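Local coordinates for transcriptional regulator (AraC-type DNA-binding domain-containing proteins) (Chromobacterium violaceum, PDB 3OIO), which probably binds specific DNA sequences to regulate transcription, the chain being the AraC-type helix-turn-helix part of a longer protein, at residues A[15-20]-A[57-62]; A[62-67]-A[80-85]. All blocks are in the same frame, centred on the assembly; numbering follows the deposited sequence. Where two conformers were deposited one is given.

Contact 1: A[15-20]-A[57-62]; sequences LMEANI and LELRLN
L59 meets M16, E17 and I20 where the end of helix 7-17 packs on the long helix 52-70 of the AraC-type DNA-binding fold. It illustrates how one branched side chain can fill the angle between a helix end and a neighbouring helix. CB already points towards 15-20, and CG, anti to the backbone N (chi1 -175°), carries the fork onward. CD1 lies against the last turn of helix 7-17, 3.5 Å from CB of the selenomethionine M16 and 3.7 Å from the backbone N of E17, whose CG, 3.8 Å from CD1, crosses the leucine at about a right angle. CD2 takes the other direction, to I20 in the loop after the helix, where it approaches CG1 at 3.6 Å and CD1 at 3.9 Å. L59 was modelled in two conformers, and these distances belong to one of them.

M16 leaves the contact after CB, its selenium end passing on towards I29, P52 and Y56. R60 meets the loop residue by another atom: its CG lies 3.8 Å from I20 O, and the two side chains slide past each other in opposite directions, while the guanidinium continues to C82 and F84. Within 15-20, N19 ND2 donates to L15 O at 2.9 Å along a nearly straight path (168°). That oxygen also accepts from A18 N, on the opposite face of the carbonyl plane.

Contact 2: A[62-67]-A[80-85]; sequences NRARQL and LACGFS
A Schellman motif closes helix 75-81 within the AraC-type helix-turn-helix domain, and C82, the first residue beyond that helix, packs on A64 and its neighbours in helix 52-70. The principle is that a helix terminus can present one compact side chain to the surface of another helix. The C82 SG, carried towards 62-67 with its bond anti to the carbonyl carbon (chi1 -63°), settles against the backbone of A64, 3.6 Å from both its N and its CA, and 3.8 Å from its CB. R63 adds a further contact with the aliphatic start of its chain, CG lying 3.8 Å from SG. L67, one turn further along, adds another, its CD1 coming within 3.7 Å of the same sulfur and also reaching the CB of A81 at 4.3 Å. The side-chain contacts are apolar and gather on the sulfur.

In the Schellman motif G83, at positive phi, is the C-prime residue, F84 N pairs with G79 O, and G83 N is bonded to L80 O. This reversal sends F84 back towards helix 52-70, and its ring receives C82 CB at the edge, in plane. Beyond the two segments, I78 of helix 75-81 touches A64 and L67, while from helix 87-98 F90 touches A64 and T93 touches F84.

The two contacts follow one another along helix 52-70; their segments share N62, and their centres are about 9 Å apart. Contact 1 sets the end of helix 7-17 on that helix, and contact 2 sets the end of helix 75-81 on it. R60 ties them together: its NE lies 2.8 Å from C82 O, a probable hydrogen bond, and its guanidinium makes a cation-pi contact with the F84 ring. Packing adds to this, with L61 CD2 3.4 Å from F84 CZ and I20 CD1 3.5 Å from R63 NH2. In a domain that probably binds DNA, R60 thus bridges helix 52-70 and the chain just beyond helix 75-81.

Contact 1: A[15-20]-A[57-62]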
ATOM      1  N   LEU A  15      -3.041   6.798  -9.099  1.00 16.87           N
ATOM      2  CA  LEU A  15      -2.496   5.822 -10.013  1.00 17.06           C
ATOM      3  C   LEU A  15      -2.038   4.583  -9.245  1.00 16.96           C
ATOM      4  O   LEU A  15      -2.306   3.442  -9.663  1.00 17.61           O
ATOM      5  CB  LEU A  15      -1.333   6.447 -10.769  1.00 17.69           C
ATOM      6  CG  LEU A  15      -0.635   5.553 -11.775  1.00 20.31           C
ATOM      7  CD1 LEU A  15      -1.619   5.084 -12.885  1.00 21.41           C
ATOM      8  CD2 LEU A  15       0.541   6.362 -12.364  1.00 21.49           C
HETATM    9  N   MSE A  16      -1.379   4.796  -8.104  1.00 15.25           N
HETATM   10  CA  MSE A  16      -0.937   3.638  -7.290  1.00 14.98           C
HETATM   11  C   MSE A  16      -2.148   2.798  -6.847  1.00 15.29           C
HETATM   12  O   MSE A  16      -2.084   1.573  -6.867  1.00 15.62           O
HETATM   13  CB  MSE A  16      -0.130   4.089  -6.067  1.00 15.31           C
HETATM   14  CG  MSE A  16       1.186   4.776  -6.471  1.00 14.97           C
HETATM   15 SE   MSE A  16       1.868   5.684  -4.909  0.75 29.37          SE
HETATM   16  CE  MSE A  16       3.674   5.374  -4.917  1.00 25.05           C
ATOM     17  N   GLU A  17      -3.226   3.464  -6.445  1.00 15.27           N
ATOM     18  CA  GLU A  17      -4.442   2.781  -5.997  1.00 16.29           C
ATOM     19  C   GLU A  17      -5.090   1.918  -7.075  1.00 18.12           C
ATOM     20  O   GLU A  17      -5.805   0.963  -6.731  1.00 19.56           O
ATOM     21  CB  GLU A  17      -5.464   3.808  -5.461  1.00 16.20           C
ATOM     22  CG  GLU A  17      -5.006   4.405  -4.160  1.00 18.64           C
ATOM     23  CD  GLU A  17      -5.899   5.509  -3.631  1.00 23.24           C
ATOM     24  OE1 GLU A  17      -6.802   5.998  -4.363  1.00 27.19           O
ATOM     25  OE2 GLU A  17      -5.675   5.917  -2.462  1.00 23.28           O
ATOM     26  N   ALA A  18      -4.835   2.232  -8.351  1.00 18.39           N
ATOM     27  CA  ALA A  18      -5.338   1.435  -9.463  1.00 19.58           C
ATOM     28  C   ALA A  18      -4.432   0.262  -9.828  1.00 20.00           C
ATOM     29  O   ALA A  18      -4.769  -0.500 -10.741  1.00 21.18           O
ATOM     30  CB  ALA A  18      -5.567   2.325 -10.712  1.00 20.21           C
ATOM     31  N   ASN A  19      -3.328   0.084  -9.098  1.00 18.05           N
ATOM     32  CA  ASN A  19      -2.299  -0.907  -9.460  1.00 17.49           C
ATOM     33  C   ASN A  19      -1.731  -1.526  -8.186  1.00 17.06           C
ATOM     34  O   ASN A  19      -0.603  -1.235  -7.761  1.00 16.49           O
ATOM     35  CB  ASN A  19      -1.199  -0.228 -10.278  1.00 17.50           C
ATOM     36  CG  ASN A  19      -1.680   0.170 -11.654  1.00 18.34           C
ATOM     37  OD1 ASN A  19      -1.708  -0.654 -12.578  1.00 21.55           O
ATOM     38  ND2 ASN A  19      -2.095   1.438 -11.799  1.00 17.96           N
ATOM     39  N   ILE A  20      -2.546  -2.369  -7.560  1.00 17.95           N
ATOM     40  CA  ILE A  20      -2.180  -2.947  -6.277  1.00 18.86           C
ATOM     41  C   ILE A  20      -1.520  -4.325  -6.363  1.00 19.81           C
ATOM     42  O   ILE A  20      -0.449  -4.542  -5.764  1.00 19.61           O
ATOM     43  CB  ILE A  20      -3.406  -2.969  -5.332  1.00 19.22           C
ATOM     44  CG1 ILE A  20      -3.830  -1.519  -5.037  1.00 19.75           C
ATOM     45  CG2 ILE A  20      -3.098  -3.777  -4.055  1.00 20.32           C
ATOM     46  CD1 ILE A  20      -5.176  -1.401  -4.380  1.00 23.88           C
ATOM     47  N   LEU A  57       3.860   0.461  -0.321  1.00 13.45           N
ATOM     48  CA  LEU A  57       3.749  -0.674   0.601  1.00 13.17           C
ATOM     49  C   LEU A  57       2.590  -0.412   1.592  1.00 13.20           C
ATOM     50  O   LEU A  57       1.790  -1.320   1.859  1.00 12.89           O
ATOM     51  CB  LEU A  57       5.051  -0.878   1.363  1.00 14.78           C
ATOM     52  CG  LEU A  57       5.011  -2.020   2.404  1.00 15.59           C
ATOM     53  CD1 LEU A  57       4.716  -3.396   1.742  1.00 17.67           C
ATOM     54  CD2 LEU A  57       6.352  -2.053   3.237  1.00 20.06           C
ATOM     55  N   GLU A  58       2.501   0.805   2.145  1.00 12.25           N
ATOM     56  CA  GLU A  58       1.377   1.104   3.047  1.00 13.57           C
ATOM     57  C   GLU A  58       0.023   0.871   2.362  1.00 12.96           C
ATOM     58  O   GLU A  58      -0.910   0.349   2.968  1.00 12.62           O
ATOM     59  CB  GLU A  58       1.394   2.562   3.513  1.00 13.60           C
ATOM     60  CG  GLU A  58       2.587   2.965   4.333  1.00 15.67           C
ATOM     61  CD  GLU A  58       2.472   4.433   4.745  1.00 17.05           C
ATOM     62  OE1 GLU A  58       1.411   4.837   5.258  1.00 19.00           O
ATOM     63  OE2 GLU A  58       3.431   5.200   4.519  1.00 22.10           O
ATOM     64  N   LEU A  59      -0.074   1.295   1.111  0.50 12.97           N
ATOM     65  CA  LEU A  59      -1.301   1.156   0.348  0.50 13.40           C
ATOM     66  C   LEU A  59      -1.645  -0.330   0.157  0.50 12.62           C
ATOM     67  O   LEU A  59      -2.787  -0.754   0.398  0.50 12.65           O
ATOM     68  CB  LEU A  59      -1.071   1.860  -0.981  0.50 13.84           C
ATOM     69  CG  LEU A  59      -2.162   2.032  -2.000  0.50 15.54           C
ATOM     70  CD1 LEU A  59      -1.678   3.021  -3.074  0.50 16.07           C
ATOM     71  CD2 LEU A  59      -2.436   0.661  -2.575  0.50 17.72           C
ATOM     72  N   ARG A  60      -0.650  -1.124  -0.243  1.00 12.03           N
ATOM     73  CA  ARG A  60      -0.849  -2.568  -0.446  1.00 12.31           C
ATOM     74  C   ARG A  60      -1.216  -3.263   0.877  1.00 11.52           C
ATOM     75  O   ARG A  60      -2.082  -4.149   0.880  1.00 13.07           O
ATOM     76  CB  ARG A  60       0.415  -3.190  -1.068  1.00 11.27           C
ATOM     77  CG  ARG A  60       0.596  -2.733  -2.559  1.00 13.81           C
ATOM     78  CD  ARG A  60       2.042  -2.932  -3.131  1.00 15.54           C
ATOM     79  NE  ARG A  60       2.508  -4.231  -2.658  1.00 17.20           N
ATOM     80  CZ  ARG A  60       3.712  -4.498  -2.185  1.00 17.84           C
ATOM     81  NH1 ARG A  60       3.931  -5.720  -1.648  1.00 17.81           N
ATOM     82  NH2 ARG A  60       4.682  -3.563  -2.255  1.00 17.01           N
ATOM     83  N   LEU A  61      -0.594  -2.837   1.985  1.00 11.11           N
ATOM     84  CA  LEU A  61      -0.936  -3.384   3.311  1.00 11.51           C
ATOM     85  C   LEU A  61      -2.370  -3.024   3.731  1.00 11.17           C
ATOM     86  O   LEU A  61      -3.067  -3.856   4.348  1.00 12.57           O
ATOM     87  CB  LEU A  61       0.045  -2.874   4.377  1.00 10.49           C
ATOM     88  CG  LEU A  61       1.411  -3.589   4.255  1.00 12.11           C
ATOM     89  CD1 LEU A  61       2.427  -2.844   5.147  1.00 14.89           C
ATOM     90  CD2 LEU A  61       1.400  -5.142   4.580  1.00 15.85           C
ATOM     91  N   ASN A  62      -2.819  -1.795   3.404  1.00 11.44           N
ATOM     92  CA  ASN A  62      -4.194  -1.445   3.676  1.00 11.98           C
ATOM     93  C   ASN A  62      -5.185  -2.214   2.813  1.00 13.01           C
ATOM     94  O   ASN A  62      -6.275  -2.560   3.302  1.00 14.15           O
ATOM     95  CB  ASN A  62      -4.396   0.084   3.581  1.00 12.46           C
ATOM     96  CG  ASN A  62      -4.052   0.763   4.896  1.00 13.34           C
ATOM     97  OD1 ASN A  62      -4.879   0.812   5.829  1.00 16.00           O
ATOM     98  ND2 ASN A  62      -2.823   1.268   4.999  1.00 13.51           N
TER

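Contact 2: A[62-67]-A[80-85]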
ATOM      1  N   ASN A  62      -2.819  -1.795   3.404  1.00 11.44           N
ATOM      2  CA  ASN A  62      -4.194  -1.445   3.676  1.00 11.98           C
ATOM      3  C   ASN A  62      -5.185  -2.214   2.813  1.00 13.01           C
ATOM      4  O   ASN A  62      -6.275  -2.560   3.302  1.00 14.15           O
ATOM      5  CB  ASN A  62      -4.396   0.084   3.581  1.00 12.46           C
ATOM      6  CG  ASN A  62      -4.052   0.763   4.896  1.00 13.34           C
ATOM      7  OD1 ASN A  62      -4.879   0.812   5.829  1.00 16.00           O
ATOM      8  ND2 ASN A  62      -2.823   1.268   4.999  1.00 13.51           N
ATOM      9  N   ARG A  63      -4.838  -2.483   1.542  1.00 13.65           N
ATOM     10  CA  ARG A  63      -5.720  -3.352   0.760  1.00 14.04           C
ATOM     11  C   ARG A  63      -5.772  -4.747   1.422  1.00 14.25           C
ATOM     12  O   ARG A  63      -6.840  -5.389   1.498  1.00 14.88           O
ATOM     13  CB  ARG A  63      -5.272  -3.435  -0.717  1.00 15.11           C
ATOM     14  CG  ARG A  63      -6.082  -4.446  -1.563  1.00 18.84           C
ATOM     15  CD  ARG A  63      -7.608  -4.261  -1.587  1.00 28.95           C
ATOM     16  NE  ARG A  63      -8.113  -2.917  -1.892  1.00 36.60           N
ATOM     17  CZ  ARG A  63      -8.369  -2.456  -3.119  1.00 40.71           C
ATOM     18  NH1 ARG A  63      -8.863  -1.222  -3.286  1.00 42.31           N
ATOM     19  NH2 ARG A  63      -8.113  -3.211  -4.188  1.00 42.25           N
ATOM     20  N   ALA A  64      -4.627  -5.222   1.902  1.00 13.92           N
ATOM     21  CA  ALA A  64      -4.589  -6.546   2.562  1.00 13.33           C
ATOM     22  C   ALA A  64      -5.510  -6.537   3.791  1.00 13.30           C
ATOM     23  O   ALA A  64      -6.247  -7.512   4.075  1.00 14.71           O
ATOM     24  CB  ALA A  64      -3.156  -6.886   2.950  1.00 13.18           C
ATOM     25  N   ARG A  65      -5.468  -5.448   4.545  1.00 12.95           N
ATOM     26  CA  ARG A  65      -6.340  -5.335   5.717  1.00 13.86           C
ATOM     27  C   ARG A  65      -7.812  -5.437   5.302  1.00 15.59           C
ATOM     28  O   ARG A  65      -8.615  -6.141   5.970  1.00 15.67           O
ATOM     29  CB  ARG A  65      -6.042  -4.014   6.456  1.00 13.12           C
ATOM     30  CG  ARG A  65      -6.964  -3.764   7.666  1.00 15.23           C
ATOM     31  CD  ARG A  65      -6.465  -2.601   8.491  1.00 18.76           C
ATOM     32  NE  ARG A  65      -7.350  -2.371   9.618  1.00 24.91           N
ATOM     33  CZ  ARG A  65      -8.416  -1.547   9.597  1.00 26.35           C
ATOM     34  NH1 ARG A  65      -8.717  -0.866   8.497  1.00 26.88           N
ATOM     35  NH2 ARG A  65      -9.196  -1.414  10.679  1.00 30.49           N
ATOM     36  N   GLN A  66      -8.182  -4.726   4.230  0.50 16.22           N
ATOM     37  CA  GLN A  66      -9.536  -4.822   3.693  0.50 17.98           C
ATOM     38  C   GLN A  66      -9.918  -6.261   3.341  0.50 19.30           C
ATOM     39  O   GLN A  66     -11.026  -6.702   3.664  0.50 20.15           O
ATOM     40  CB  GLN A  66      -9.744  -3.854   2.499  0.50 17.91           C
ATOM     41  CG  GLN A  66      -9.609  -2.351   2.868  0.50 17.60           C
ATOM     42  CD  GLN A  66      -9.616  -1.397   1.656  0.50 20.11           C
ATOM     43  OE1 GLN A  66      -8.863  -1.569   0.698  0.50 21.63           O
ATOM     44  NE2 GLN A  66     -10.434  -0.374   1.727  0.50 23.14           N
ATOM     45  N   LEU A  67      -9.004  -7.000   2.714  1.00 20.52           N
ATOM     46  CA  LEU A  67      -9.249  -8.409   2.341  1.00 21.23           C
ATOM     47  C   LEU A  67      -9.328  -9.347   3.569  1.00 21.68           C
ATOM     48  O   LEU A  67     -10.105 -10.308   3.579  1.00 22.44           O
ATOM     49  CB  LEU A  67      -8.177  -8.905   1.357  1.00 20.94           C
ATOM     50  CG  LEU A  67      -8.171  -8.196  -0.008  1.00 21.90           C
ATOM     51  CD1 LEU A  67      -6.931  -8.635  -0.800  1.00 23.76           C
ATOM     52  CD2 LEU A  67      -9.438  -8.461  -0.829  1.00 25.44           C
ATOM     53  N   LEU A  80      -0.443 -12.695  -1.751  1.00 23.50           N
ATOM     54  CA  LEU A  80      -0.150 -12.700  -3.208  1.00 25.61           C
ATOM     55  C   LEU A  80      -0.968 -11.655  -3.975  1.00 25.12           C
ATOM     56  O   LEU A  80      -0.455 -10.973  -4.856  1.00 25.90           O
ATOM     57  CB  LEU A  80      -0.423 -14.101  -3.810  1.00 28.18           C
ATOM     58  CG  LEU A  80       0.626 -15.176  -3.591  1.00 33.35           C
ATOM     59  CD1 LEU A  80       0.051 -16.567  -3.991  1.00 38.41           C
ATOM     60  CD2 LEU A  80       1.871 -14.890  -4.416  1.00 38.15           C
ATOM     61  N   ALA A  81      -2.232 -11.490  -3.598  1.00 24.25           N
ATOM     62  CA  ALA A  81      -3.117 -10.509  -4.233  1.00 24.07           C
ATOM     63  C   ALA A  81      -2.687  -9.071  -3.987  1.00 23.73           C
ATOM     64  O   ALA A  81      -3.111  -8.165  -4.703  1.00 25.22           O
ATOM     65  CB  ALA A  81      -4.565 -10.700  -3.707  1.00 25.69           C
ATOM     66  N   CYS A  82      -1.868  -8.847  -2.953  1.00 20.39           N
ATOM     67  CA  CYS A  82      -1.441  -7.501  -2.628  1.00 18.59           C
ATOM     68  C   CYS A  82       0.035  -7.313  -2.949  1.00 16.86           C
ATOM     69  O   CYS A  82       0.671  -6.372  -2.458  1.00 16.30           O
ATOM     70  CB  CYS A  82      -1.749  -7.172  -1.164  1.00 17.29           C
ATOM     71  SG  CYS A  82      -3.510  -7.193  -0.838  1.00 21.07           S
ATOM     72  N   GLY A  83       0.578  -8.195  -3.795  1.00 17.59           N
ATOM     73  CA  GLY A  83       1.916  -7.997  -4.372  1.00 17.72           C
ATOM     74  C   GLY A  83       3.084  -8.555  -3.567  1.00 18.17           C
ATOM     75  O   GLY A  83       4.240  -8.260  -3.886  1.00 18.95           O
ATOM     76  N   PHE A  84       2.802  -9.307  -2.508  1.00 19.09           N
ATOM     77  CA  PHE A  84       3.848  -9.885  -1.663  1.00 20.80           C
ATOM     78  C   PHE A  84       4.353 -11.173  -2.289  1.00 25.02           C
ATOM     79  O   PHE A  84       3.650 -11.779  -3.090  1.00 26.67           O
ATOM     80  CB  PHE A  84       3.327 -10.078  -0.225  1.00 19.44           C
ATOM     81  CG  PHE A  84       3.049  -8.785   0.439  1.00 17.92           C
ATOM     82  CD1 PHE A  84       4.068  -8.118   1.128  1.00 18.46           C
ATOM     83  CD2 PHE A  84       1.802  -8.168   0.300  1.00 16.58           C
ATOM     84  CE1 PHE A  84       3.834  -6.862   1.713  1.00 18.74           C
ATOM     85  CE2 PHE A  84       1.557  -6.907   0.884  1.00 17.75           C
ATOM     86  CZ  PHE A  84       2.595  -6.264   1.591  1.00 18.24           C
ATOM     87  N   SER A  85       5.551 -11.611  -1.961  0.50 26.74           N
ATOM     88  CA  SER A  85       6.000 -12.837  -2.594  0.50 28.95           C
ATOM     89  C   SER A  85       6.335 -13.927  -1.634  0.50 28.69           C
ATOM     90  O   SER A  85       6.955 -14.903  -2.028  0.50 29.77           O
ATOM     91  CB  SER A  85       7.186 -12.620  -3.509  0.50 28.99           C
ATOM     92  OG  SER A  85       7.114 -13.561  -4.550  0.50 33.62           O
TER